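Local coordinates for CysQ, sulfite synthesis pathway protein (Bacteroides thetaiotaomicron VPI-5482, PDB 3B8B) that probably hydrolyses the 3'-phosphate of adenosine 3',5'-bisphosphate to give AMP, using magnesium, as a CysQ member of the inositol monophosphatase superfamily, at residues Asn123-Val127 / Trp247-Ala251. Residues are numbered along the deposited sequence; the frame is centred on the assembly and turned at random.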
loop_
_atom_site.group_PDB
_atom_site.type_symbol
_atom_site.label_atom_id
_atom_site.label_comp_id
_atom_site.label_asym_id
_atom_site.label_seq_id
_atom_site.Cartn_x
_atom_site.Cartn_y
_atom_site.Cartn_z
ATOM N N ASN A 123 -5.311 -0.574 0.213
ATOM C CA ASN A 123 -4.252 -0.150 1.141
ATOM C C ASN A 123 -4.836 0.154 2.523
ATOM O O ASN A 123 -5.703 1.029 2.644
ATOM C CB ASN A 123 -3.498 1.091 0.640
ATOM C CG ASN A 123 -2.845 0.851 -0.698
ATOM O OD1 ASN A 123 -1.670 0.544 -0.755
ATOM N ND2 ASN A 123 -3.647 0.933 -1.777
ATOM N N ILE A 124 -4.394 -0.595 3.532
ATOM C CA ILE A 124 -4.833 -0.400 4.941
ATOM C C ILE A 124 -3.609 -0.363 5.865
ATOM O O ILE A 124 -2.817 -1.301 5.876
ATOM C CB ILE A 124 -5.802 -1.492 5.390
ATOM C CG1 ILE A 124 -7.076 -1.475 4.528
ATOM C CG2 ILE A 124 -6.180 -1.281 6.885
ATOM C CD1 ILE A 124 -8.002 -2.671 4.843
ATOM N N ALA A 125 -3.437 0.745 6.589
ATOM C CA ALA A 125 -2.369 0.900 7.553
ATOM C C ALA A 125 -2.933 1.248 8.922
ATOM O O ALA A 125 -3.904 2.031 9.013
ATOM C CB ALA A 125 -1.418 2.039 7.118
ATOM N N LEU A 126 -2.278 0.731 9.949
ATOM C CA LEU A 126 -2.459 1.233 11.320
ATOM C C LEU A 126 -1.262 2.126 11.589
ATOM O O LEU A 126 -0.100 1.693 11.452
ATOM C CB LEU A 126 -2.527 0.117 12.368
ATOM C CG LEU A 126 -3.031 0.589 13.735
ATOM C CD1 LEU A 126 -4.489 1.039 13.652
ATOM C CD2 LEU A 126 -2.818 -0.524 14.759
ATOM N N VAL A 127 -1.570 3.353 11.971
ATOM C CA VAL A 127 -0.575 4.393 12.283
ATOM C C VAL A 127 -0.659 4.709 13.786
ATOM O O VAL A 127 -1.760 4.877 14.326
ATOM C CB VAL A 127 -0.825 5.640 11.437
ATOM C CG1 VAL A 127 -0.008 6.844 11.954
ATOM C CG2 VAL A 127 -0.508 5.351 9.941
ATOM N N TRP A 247 -2.606 8.036 2.562
ATOM C CA TRP A 247 -3.266 6.733 2.452
ATOM C C TRP A 247 -2.717 5.850 1.345
ATOM O O TRP A 247 -2.954 4.645 1.345
ATOM C CB TRP A 247 -4.792 6.881 2.331
ATOM C CG TRP A 247 -5.308 7.912 1.441
ATOM C CD1 TRP A 247 -5.169 8.012 0.068
ATOM C CD2 TRP A 247 -6.090 9.025 1.843
ATOM N NE1 TRP A 247 -5.823 9.147 -0.378
ATOM C CE2 TRP A 247 -6.400 9.770 0.690
ATOM C CE3 TRP A 247 -6.577 9.457 3.076
ATOM C CZ2 TRP A 247 -7.162 10.936 0.746
ATOM C CZ3 TRP A 247 -7.331 10.618 3.128
ATOM C CH2 TRP A 247 -7.605 11.341 1.970
ATOM N N ASP A 248 -1.972 6.415 0.384
ATOM C CA ASP A 248 -1.357 5.587 -0.627
ATOM C C ASP A 248 0.035 5.078 -0.293
ATOM O O ASP A 248 0.557 4.227 -0.999
ATOM C CB ASP A 248 -1.438 6.280 -1.954
ATOM C CG ASP A 248 -2.880 6.425 -2.383
ATOM O OD1 ASP A 248 -3.675 5.454 -2.129
ATOM O OD2 ASP A 248 -3.252 7.481 -2.874
ATOM N N THR A 249 0.635 5.636 0.757
ATOM C CA THR A 249 1.938 5.176 1.186
ATOM C C THR A 249 1.970 4.445 2.533
ATOM O O THR A 249 2.885 3.660 2.773
ATOM C CB THR A 249 2.972 6.323 1.250
ATOM O OG1 THR A 249 2.584 7.316 2.185
ATOM C CG2 THR A 249 3.175 6.965 -0.166
ATOM N N ALA A 250 1.018 4.729 3.416
ATOM C CA ALA A 250 1.123 4.271 4.789
ATOM C C ALA A 250 1.255 2.750 4.886
ATOM O O ALA A 250 2.133 2.237 5.595
ATOM C CB ALA A 250 -0.084 4.790 5.622
ATOM N N ALA A 251 0.393 2.028 4.181
ATOM C CA ALA A 251 0.426 0.577 4.265
ATOM C C ALA A 251 1.766 0.021 3.767
ATOM O O ALA A 251 2.403 -0.796 4.440
ATOM C CB ALA A 251 -0.764 -0.043 3.489
HETATM O O HOH W 1 0.513 1.837 0.617
#
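Ala125 and Ala250 meet methyl to methyl, CB to CB 3.4 Å, closer than two methyl groups normally approach. Beside this pair the CB of Ala125 also lies 3.5 Å from the backbone N of Ala251, and the methyl of Ala251 in turn rests against the strand backbone, its CB 3.4 Å from Ile124 O. With side chains this small the helix can settle almost on the strand itself: the two short axes come within 6.6 Å and cross at 68°. CG2 of Val127 adds a looser apolar touch on the methyl of Ala250.

At the other end Asn123 packs its CB 3.7 Å from Trp247 O, while its CG, anti to the carbonyl carbon (chi1 -59°), brings the amide near the backbone of Asp248. Here the contact turns polar. No direct hydrogen bond joins the segments; instead a water donates to Asn123 OD1 at 2.9 Å and, more weakly, to Asp248 O. Ser224 OG also hydrogen-bonds to OD1, and ND2 is hydrogen-bonded with Thr121 OG1, so both ends of the amide are held and its rotation is probably fixed.

Asp248, predicted to bind magnesium and substrate, lies beside this bridge, with Asp105 and Asp108, also predicted metal ligands, close by; the cluster of acidic side chains is consistent with the predicted magnesium site. Strand 121-128 runs between strands 100-108 and 131-139 in the mixed sheet; Ile124 points away from the contact to pack on helix 20-43, whereas helix 246-258 lies across the opposite face, where Ala251 also touches Ile137 of strand 131-139.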